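Local structure of putative pyridoxal phosphate-dependent transferase (Clostridium difficile, 4DQ6) at residues G149-D154 / N175-V180; I119-P122 / F127-V130; L143-N148 / W329-A334. The protein is a putative pyridoxal phosphate-dependent transferase of the class I and II aminotransferase family that binds pyridoxal-5'-phosphate. All coordinates share one frame; numbering follows the deposited sequence. Where two conformers were deposited one is given.

Contact 1: G149-D154 / N175-V180; sequences GNYIMD and NPVGRV. With PLP (pyridoxal-5'-phosphate), chain C.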
loop_
_atom_site.group_PDB
_atom_site.type_symbol
_atom_site.label_atom_id
_atom_site.label_comp_id
_atom_site.label_asym_id
_atom_site.label_seq_id
_atom_site.Cartn_x
_atom_site.Cartn_y
_atom_site.Cartn_z
ATOM N N GLY A 149 -2.109 -0.313 -40.873
ATOM C CA GLY A 149 -1.979 0.547 -39.726
ATOM C C GLY A 149 -2.420 -0.030 -38.389
ATOM O O GLY A 149 -2.144 0.557 -37.328
ATOM N N ASN A 150 -2.963 -1.240 -38.429
ATOM C CA ASN A 150 -3.500 -1.897 -37.212
ATOM C C ASN A 150 -2.462 -2.767 -36.576
ATOM O O ASN A 150 -1.545 -3.196 -37.294
ATOM C CB ASN A 150 -4.712 -2.733 -37.555
ATOM C CG ASN A 150 -5.852 -1.888 -38.127
ATOM O OD1 ASN A 150 -5.768 -0.652 -38.069
ATOM N ND2 ASN A 150 -6.813 -2.521 -38.829
ATOM N N TYR A 151 -2.580 -3.030 -35.273
ATOM C CA TYR A 151 -1.669 -3.939 -34.604
ATOM C C TYR A 151 -2.294 -5.311 -34.378
ATOM O O TYR A 151 -3.444 -5.453 -34.002
ATOM C CB TYR A 151 -1.221 -3.411 -33.242
ATOM C CG TYR A 151 -0.334 -2.199 -33.300
ATOM C CD1 TYR A 151 -0.879 -0.924 -33.416
ATOM C CD2 TYR A 151 1.075 -2.327 -33.390
ATOM C CE1 TYR A 151 -0.072 0.194 -33.470
ATOM C CE2 TYR A 151 1.911 -1.216 -33.440
ATOM C CZ TYR A 151 1.288 0.078 -33.468
ATOM O OH TYR A 151 2.159 1.133 -33.532
ATOM N N ILE A 152 -1.479 -6.349 -34.541
ATOM C CA ILE A 152 -1.819 -7.711 -34.147
ATOM C C ILE A 152 -0.633 -8.338 -33.412
ATOM O O ILE A 152 0.481 -7.829 -33.448
ATOM C CB ILE A 152 -2.281 -8.594 -35.363
ATOM C CG1 ILE A 152 -1.156 -8.858 -36.366
ATOM C CG2 ILE A 152 -3.617 -7.962 -35.887
ATOM C CD1 ILE A 152 -1.490 -9.954 -37.393
ATOM N N MET A 153 -0.929 -9.401 -32.712
ATOM C CA MET A 153 0.169 -10.276 -32.203
ATOM C C MET A 153 1.001 -10.931 -33.294
ATOM O O MET A 153 0.490 -11.341 -34.362
ATOM C CB MET A 153 -0.420 -11.300 -31.269
ATOM C CG MET A 153 -1.256 -10.703 -30.130
ATOM S SD MET A 153 -1.618 -11.976 -28.900
ATOM C CE MET A 153 -2.627 -11.036 -27.759
ATOM N N ASP A 154 2.319 -11.026 -33.050
ATOM C CA ASP A 154 3.187 -11.707 -33.985
ATOM C C ASP A 154 3.391 -13.154 -33.516
ATOM O O ASP A 154 4.338 -13.462 -32.813
ATOM C CB ASP A 154 4.501 -10.971 -34.156
ATOM C CG ASP A 154 5.335 -11.508 -35.302
ATOM O OD1 ASP A 154 5.108 -12.676 -35.719
ATOM O OD2 ASP A 154 6.222 -10.765 -35.812
ATOM N N ASN A 175 -2.429 -1.364 -23.748
ATOM C CA ASN A 175 -1.933 0.019 -23.666
ATOM C C ASN A 175 -0.492 0.037 -24.170
ATOM O O ASN A 175 0.338 -0.705 -23.634
ATOM C CB ASN A 175 -2.031 0.449 -22.192
ATOM C CG ASN A 175 -1.205 1.644 -21.843
ATOM O OD1 ASN A 175 -0.777 2.419 -22.666
ATOM N ND2 ASN A 175 -1.036 1.849 -20.507
ATOM N N PRO A 176 -0.146 0.822 -25.212
ATOM C CA PRO A 176 -0.861 2.041 -25.622
ATOM C C PRO A 176 -1.612 1.952 -26.931
ATOM O O PRO A 176 -2.237 2.989 -27.356
ATOM C CB PRO A 176 0.311 3.037 -25.768
ATOM C CG PRO A 176 1.355 2.194 -26.389
ATOM C CD PRO A 176 1.276 0.916 -25.615
ATOM N N VAL A 177 -1.541 0.834 -27.628
ATOM C CA VAL A 177 -2.066 0.773 -28.991
ATOM C C VAL A 177 -3.598 0.705 -29.090
ATOM O O VAL A 177 -4.142 0.886 -30.181
ATOM C CB VAL A 177 -1.420 -0.306 -29.829
ATOM C CG1 VAL A 177 0.108 -0.225 -29.811
ATOM C CG2 VAL A 177 -1.897 -1.707 -29.473
ATOM N N GLY A 178 -4.234 0.380 -27.991
ATOM C CA GLY A 178 -5.724 0.427 -27.875
ATOM C C GLY A 178 -6.458 -0.794 -28.349
ATOM O O GLY A 178 -7.631 -0.760 -28.580
ATOM N N ARG A 179 -5.735 -1.919 -28.506
ATOM C CA ARG A 179 -6.321 -3.202 -28.990
ATOM C C ARG A 179 -7.162 -3.888 -27.890
ATOM O O ARG A 179 -6.673 -4.103 -26.784
ATOM C CB ARG A 179 -5.290 -4.213 -29.530
ATOM C CG ARG A 179 -4.765 -3.971 -30.952
ATOM C CD ARG A 179 -5.792 -3.917 -32.056
ATOM N NE ARG A 179 -6.881 -4.870 -31.878
ATOM C CZ ARG A 179 -6.900 -6.143 -32.222
ATOM N NH1 ARG A 179 -7.926 -6.890 -31.933
ATOM N NH2 ARG A 179 -5.839 -6.671 -32.823
ATOM N N VAL A 180 -8.379 -4.272 -28.241
ATOM C CA VAL A 180 -9.217 -5.157 -27.480
ATOM C C VAL A 180 -9.114 -6.518 -28.209
ATOM O O VAL A 180 -9.688 -6.700 -29.274
ATOM C CB VAL A 180 -10.663 -4.602 -27.391
ATOM C CG1 VAL A 180 -11.611 -5.608 -26.782
ATOM C CG2 VAL A 180 -10.670 -3.302 -26.573
HETATM N N1 PLP C . -1.388 -1.863 -15.973
HETATM C C2 PLP C . -1.616 -1.111 -17.099
HETATM C C2A PLP C . -1.653 -1.673 -18.489
HETATM C C3 PLP C . -1.856 0.311 -17.003
HETATM O O3 PLP C . -2.054 1.045 -18.089
HETATM C C4 PLP C . -1.854 0.933 -15.688
HETATM C C4A PLP C . -2.041 2.419 -15.525
HETATM C C5 PLP C . -1.613 0.067 -14.544
HETATM C C6 PLP C . -1.377 -1.314 -14.736
HETATM C C5A PLP C . -1.642 0.689 -13.183
HETATM O O4P PLP C . -0.874 -0.155 -12.391
HETATM P P PLP C . -0.956 0.114 -10.797
HETATM O O1P PLP C . -2.256 -0.486 -10.387
HETATM O O2P PLP C . 0.358 -0.632 -10.334
HETATM O O3P PLP C . -0.987 1.671 -10.699
#
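Val177 lays its CG1 methyl over the ring of Tyr151, at the place where the small beta-hairpin of strands 144-145 and 151-152 in this class I and II aminotransferase fold meets the loop between strand 165-171 and helix 183-195. The methyl stands 3.7 Å from the centroid of the Tyr151 ring and only 13° off its normal, a CH-pi contact over the centre of the face. Val177 CB adds apolar contact at 3.7 Å from Tyr151 CD1. A branched valine is compact enough to cover this face from a short loop, while tyrosine offers a flat carbon surface with a polar end, here hydrogen-bonded through OH to Trp329 NE1. With CG of Tyr151 anti to its own carbonyl carbon (chi1 -68°), the ring swings to the side of the backbone N and comes to lie under Val177.

The backbone of the tyrosine has a partner of its own in Arg179. Arg179 NH2 donates to Tyr151 O at 2.9 Å with an N-H...O angle of 157°, the oxygen lying at the guanidinium edge in its plane. Bends at the second and third torsions of the arginine bring the group there, and NH2 also touches Ile152 CG2 at 4.0 Å. Arginine suits a site with several acceptors: NE pairs with Glu323 and NH1 with Glu185, which should hold the guanidinium against rotation. At the other end of the loop, beyond the cis peptide before Pro176, Asn175 reaches the pyridoxal-5'-phosphate pocket, where its ND2 donates to O3 of the ligand at 2.7 Å.

Contact 2: I119-P122 / F127-V130; sequences IQEP and FNSV
The Glu121 carboxylate and the Asn128 amide are nearly coplanar, their planes 22° apart, and they join through one straight hydrogen bond. Asn128 ND2 donates within its own amide plane to Glu121 OE2 at 3.0 Å, with an N-H...O angle of 173°, and meets the oxygen on its syn side. The Asn128 CG lies anti to the backbone N (chi1 -176°), which carries the amide out to the carboxylate, while its OD1 accepts from Lys132 NZ. A buried carboxylate needs donors for both oxygens, and here Asn128 ND2 serves OE2 while the backbone N of Ile362 serves OE1.

The other flat group, the Phe127 ring, is approached obliquely by Ile119, whose CG2 methyl is 4.1 Å from Phe127 CD2. The longer branch of the isoleucine reaches the helix backbone, CD1 lying 3.9 Å from Asn128 N; the two branches of this beta-branched residue thus touch both the Phe127 side chain and the helix backbone.

The contact closes the turn from strand 116-119 into helix 126-133, packing the helix against the large mixed sheet: Phe127 rests on Ile169 and the pocket residue Cys171 of strand 165-171, and Asn128 on Leu138 of strand 137-140.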
loop_
_atom_site.group_PDB
_atom_site.type_symbol
_atom_site.label_atom_id
_atom_site.label_comp_id
_atom_site.label_asym_id
_atom_site.label_seq_id
_atom_site.Cartn_x
_atom_site.Cartn_y
_atom_site.Cartn_z
ATOM N N ILE A 119 7.137 -10.360 -23.024
ATOM C CA ILE A 119 6.110 -9.267 -23.173
ATOM C C ILE A 119 5.969 -8.875 -24.637
ATOM O O ILE A 119 6.795 -9.313 -25.481
ATOM C CB ILE A 119 6.413 -8.007 -22.325
ATOM C CG1 ILE A 119 7.602 -7.234 -22.862
ATOM C CG2 ILE A 119 6.532 -8.330 -20.816
ATOM C CD1 ILE A 119 7.862 -5.908 -22.140
ATOM N N GLN A 120 4.928 -8.135 -25.027
ATOM C CA GLN A 120 4.755 -7.614 -26.391
ATOM C C GLN A 120 4.819 -6.094 -26.404
ATOM O O GLN A 120 3.967 -5.418 -25.790
ATOM C CB GLN A 120 3.417 -8.038 -26.968
ATOM C CG GLN A 120 3.135 -9.527 -26.932
ATOM C CD GLN A 120 1.721 -9.896 -27.296
ATOM O OE1 GLN A 120 0.766 -9.527 -26.608
ATOM N NE2 GLN A 120 1.559 -10.637 -28.384
ATOM N N GLU A 121 5.793 -5.534 -27.060
ATOM C CA GLU A 121 5.964 -4.077 -27.181
ATOM C C GLU A 121 5.450 -3.557 -28.521
ATOM O O GLU A 121 5.415 -4.271 -29.505
ATOM C CB GLU A 121 7.447 -3.747 -27.013
ATOM C CG GLU A 121 7.816 -3.883 -25.525
ATOM C CD GLU A 121 9.168 -3.326 -25.133
ATOM O OE1 GLU A 121 9.990 -3.140 -26.034
ATOM O OE2 GLU A 121 9.397 -3.076 -23.909
ATOM N N PRO A 122 5.037 -2.287 -28.593
ATOM C CA PRO A 122 5.126 -1.302 -27.500
ATOM C C PRO A 122 4.089 -1.579 -26.435
ATOM O O PRO A 122 2.921 -1.889 -26.775
ATOM C CB PRO A 122 4.896 0.003 -28.231
ATOM C CG PRO A 122 4.026 -0.359 -29.419
ATOM C CD PRO A 122 4.489 -1.756 -29.836
ATOM N N PHE A 127 5.869 -3.002 -17.526
ATOM C CA PHE A 127 6.027 -4.426 -17.960
ATOM C C PHE A 127 7.512 -4.807 -18.188
ATOM O O PHE A 127 7.949 -5.911 -17.839
ATOM C CB PHE A 127 5.287 -4.693 -19.258
ATOM C CG PHE A 127 3.826 -5.055 -19.104
ATOM C CD1 PHE A 127 3.046 -4.588 -18.087
ATOM C CD2 PHE A 127 3.281 -5.889 -20.071
ATOM C CE1 PHE A 127 1.702 -4.972 -18.022
ATOM C CE2 PHE A 127 1.974 -6.297 -20.019
ATOM C CZ PHE A 127 1.165 -5.792 -19.020
ATOM N N ASN A 128 8.237 -3.919 -18.822
ATOM C CA ASN A 128 9.640 -4.080 -19.093
ATOM C C ASN A 128 10.441 -3.986 -17.784
ATOM O O ASN A 128 11.225 -4.886 -17.435
ATOM C CB ASN A 128 10.021 -3.036 -20.173
ATOM C CG ASN A 128 11.467 -3.137 -20.659
ATOM O OD1 ASN A 128 12.359 -3.082 -19.848
ATOM N ND2 ASN A 128 11.687 -3.165 -22.006
ATOM N N SER A 129 10.256 -2.905 -17.044
ATOM C CA SER A 129 11.052 -2.703 -15.868
ATOM C C SER A 129 10.781 -3.711 -14.776
ATOM O O SER A 129 11.691 -4.039 -14.008
ATOM C CB SER A 129 10.936 -1.284 -15.346
ATOM O OG SER A 129 9.634 -0.934 -15.140
ATOM N N VAL A 130 9.542 -4.194 -14.635
ATOM C CA VAL A 130 9.258 -5.121 -13.544
ATOM C C VAL A 130 10.014 -6.436 -13.737
ATOM O O VAL A 130 10.469 -7.036 -12.768
ATOM C CB VAL A 130 7.738 -5.358 -13.319
ATOM C CG1 VAL A 130 7.149 -6.295 -14.379
ATOM C CG2 VAL A 130 7.505 -5.882 -11.878
#

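Contact 3: L143-N148 / W329-A334; sequences LQKLEN and WVDFSA
Lys145 NZ and Asp331 OD2 face each other at 3.8 Å, a long salt bridge that is completed by water. A single water molecule accepts from Lys145 NZ at 2.7 Å and donates to Asp331 OD2 at 2.7 Å, spanning the gap that the charged groups leave between them. The attraction is therefore probably shared between direct electrostatics and the water bridge, as befits a contact at the protein surface. Lysine suits the place because it must span a wide separation between the backbones: its chain is fully extended, and with CG anti to the backbone N (chi1 -170°) the ammonium is carried straight out from the hairpin. Its strongest polar partner lies outside the pair, the hydroxyl of Tyr367, so NZ is held between this phenol, the water and the carboxylate.

The aspartate is fixed from its other oxygen. Ser333 OG donates to Asp331 OD1 at 2.7 Å on the syn side, and Ser333 N donates to the same OD1 at 2.9 Å from above the carboxylate plane. The backbone bond makes an Asx turn, in which the side-chain oxygen of an Asp or Asn accepts from the backbone N two residues on; it lies where strand 327-331 ends. Two donors on OD1 fix the rotation of the carboxylate, directing OD2 to the lysine side. A serine in the turn contributes both its N-H and its hydroxyl.

Further out, Asp331 packs on Tyr367, whose ring also stacks with that of Trp329. Strand 327-331 runs antiparallel between strands 318-319 and 367-371, and just past its end Phe332 packs on Ile386 and Ile390 of helix 376-390. The long, water-bridged pair is thus one of the links between this four-stranded sheet and the hairpin of strands 144-145 and 151-152.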
loop_
_atom_site.group_PDB
_atom_site.type_symbol
_atom_site.label_atom_id
_atom_site.label_comp_id
_atom_site.label_asym_id
_atom_site.label_seq_id
_atom_site.Cartn_x
_atom_site.Cartn_y
_atom_site.Cartn_z
ATOM N N LEU A 143 4.606 -6.520 -31.082
ATOM C CA LEU A 143 3.392 -6.570 -31.913
ATOM C C LEU A 143 3.762 -6.290 -33.374
ATOM O O LEU A 143 4.742 -5.613 -33.671
ATOM C CB LEU A 143 2.340 -5.585 -31.425
ATOM C CG LEU A 143 1.840 -5.776 -30.002
ATOM C CD1 LEU A 143 0.874 -4.636 -29.703
ATOM C CD2 LEU A 143 1.153 -7.089 -29.777
ATOM N N GLN A 144 2.986 -6.853 -34.301
ATOM C CA GLN A 144 3.162 -6.590 -35.742
ATOM C C GLN A 144 2.239 -5.415 -36.088
ATOM O O GLN A 144 1.009 -5.506 -35.884
ATOM C CB GLN A 144 2.834 -7.838 -36.592
ATOM C CG GLN A 144 2.868 -7.655 -38.112
ATOM C CD GLN A 144 2.651 -9.002 -38.861
ATOM O OE1 GLN A 144 2.251 -10.010 -38.272
ATOM N NE2 GLN A 144 2.950 -9.013 -40.164
ATOM N N LYS A 145 2.810 -4.339 -36.614
ATOM C CA LYS A 145 2.036 -3.273 -37.221
ATOM C C LYS A 145 1.806 -3.643 -38.673
ATOM O O LYS A 145 2.778 -3.763 -39.439
ATOM C CB LYS A 145 2.692 -1.914 -37.132
ATOM C CG LYS A 145 1.717 -0.827 -37.562
ATOM C CD LYS A 145 2.378 0.528 -37.453
ATOM C CE LYS A 145 1.427 1.625 -37.824
ATOM N NZ LYS A 145 2.189 2.909 -37.801
ATOM N N LEU A 146 0.566 -3.883 -39.051
ATOM C CA LEU A 146 0.213 -4.295 -40.400
ATOM C C LEU A 146 0.269 -3.094 -41.337
ATOM O O LEU A 146 0.287 -1.968 -40.903
ATOM C CB LEU A 146 -1.203 -4.897 -40.403
ATOM C CG LEU A 146 -1.427 -6.154 -39.608
ATOM C CD1 LEU A 146 -2.919 -6.488 -39.574
ATOM C CD2 LEU A 146 -0.526 -7.278 -40.136
ATOM N N GLU A 147 0.381 -3.383 -42.620
ATOM C CA GLU A 147 0.404 -2.327 -43.610
ATOM C C GLU A 147 -0.896 -1.550 -43.654
ATOM O O GLU A 147 -0.942 -0.474 -44.251
ATOM C CB GLU A 147 0.673 -2.865 -44.998
ATOM C CG GLU A 147 1.980 -3.630 -45.239
ATOM C CD GLU A 147 3.195 -2.993 -44.646
ATOM O OE1 GLU A 147 3.312 -1.723 -44.702
ATOM O OE2 GLU A 147 4.043 -3.792 -44.129
ATOM N N ASN A 148 -1.964 -2.070 -43.052
ATOM C CA ASN A 148 -3.175 -1.269 -42.881
ATOM C C ASN A 148 -3.185 -0.345 -41.675
ATOM O O ASN A 148 -4.167 0.354 -41.474
ATOM C CB ASN A 148 -4.385 -2.205 -42.956
ATOM C CG ASN A 148 -4.541 -3.078 -41.715
ATOM O OD1 ASN A 148 -3.895 -2.821 -40.697
ATOM N ND2 ASN A 148 -5.406 -4.071 -41.784
ATOM N N TRP A 329 -3.124 6.835 -29.607
ATOM C CA TRP A 329 -1.788 6.511 -30.050
ATOM C C TRP A 329 -1.579 7.109 -31.401
ATOM O O TRP A 329 -2.174 6.644 -32.395
ATOM C CB TRP A 329 -1.674 5.008 -30.073
ATOM C CG TRP A 329 -0.322 4.359 -30.391
ATOM C CD1 TRP A 329 -0.011 3.402 -31.400
ATOM C CD2 TRP A 329 0.900 4.472 -29.615
ATOM N NE1 TRP A 329 1.224 3.046 -31.264
ATOM C CE2 TRP A 329 1.847 3.616 -30.237
ATOM C CE3 TRP A 329 1.306 5.245 -28.533
ATOM C CZ2 TRP A 329 3.154 3.498 -29.766
ATOM C CZ3 TRP A 329 2.574 5.108 -28.025
ATOM C CH2 TRP A 329 3.513 4.258 -28.668
ATOM N N VAL A 330 -0.776 8.184 -31.456
ATOM C CA VAL A 330 -0.699 9.007 -32.655
ATOM C C VAL A 330 0.722 8.976 -33.227
ATOM O O VAL A 330 1.679 9.180 -32.510
ATOM C CB VAL A 330 -1.073 10.478 -32.336
ATOM C CG1 VAL A 330 -0.969 11.357 -33.574
ATOM C CG2 VAL A 330 -2.452 10.577 -31.695
ATOM N N ASP A 331 0.823 8.649 -34.518
ATOM C CA ASP A 331 2.076 8.553 -35.219
ATOM C C ASP A 331 2.438 9.925 -35.815
ATOM O O ASP A 331 1.714 10.447 -36.650
ATOM C CB ASP A 331 1.893 7.516 -36.313
ATOM C CG ASP A 331 3.129 7.293 -37.133
ATOM O OD1 ASP A 331 4.211 7.805 -36.797
ATOM O OD2 ASP A 331 2.974 6.598 -38.160
ATOM N N PHE A 332 3.564 10.454 -35.346
ATOM C CA PHE A 332 4.144 11.721 -35.811
ATOM C C PHE A 332 5.319 11.546 -36.761
ATOM O O PHE A 332 5.999 12.500 -37.106
ATOM C CB PHE A 332 4.666 12.512 -34.612
ATOM C CG PHE A 332 3.616 13.105 -33.734
ATOM C CD1 PHE A 332 2.817 12.336 -32.942
ATOM C CD2 PHE A 332 3.492 14.505 -33.650
ATOM C CE1 PHE A 332 1.871 12.920 -32.118
ATOM C CE2 PHE A 332 2.568 15.102 -32.839
ATOM C CZ PHE A 332 1.747 14.291 -32.031
ATOM N N SER A 333 5.600 10.316 -37.183
ATOM C CA SER A 333 6.820 10.037 -37.907
ATOM C C SER A 333 6.910 10.768 -39.262
ATOM O O SER A 333 8.022 11.083 -39.721
ATOM C CB SER A 333 6.990 8.519 -38.126
ATOM O OG SER A 333 5.952 7.985 -38.907
ATOM N N ALA A 334 5.777 11.090 -39.875
ATOM C CA ALA A 334 5.798 11.747 -41.213
ATOM C C ALA A 334 6.367 13.170 -41.133
ATOM O O ALA A 334 6.700 13.743 -42.158
ATOM C CB ALA A 334 4.414 11.742 -41.870
HETATM O O HOH W 1 0.938 5.005 -38.933
#

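Along the chain, contact 2 comes first and closes before the others begin; residues 143-148 of contact 3 then lead into contact 1, both of whose segments precede 329-334. Centres of contacts 1 and 3 are about 10 Å apart, those of 1 and 2 about 14 Å, and those of 2 and 3 about 18 Å. Contacts 1 and 3 share the hairpin, where Ile152 O and Gln144 N are probably hydrogen-bonded at 2.8 Å. Contact 2, at the end of strand 116-119 of the large sheet, meets the hairpin's start through a probable hydrogen bond between Glu121 O and Leu143 N, 2.9 Å. Through contact 3 the hairpin also touches strand 327-331, beside the loop carrying Asn175 to pyridoxal-5'-phosphate.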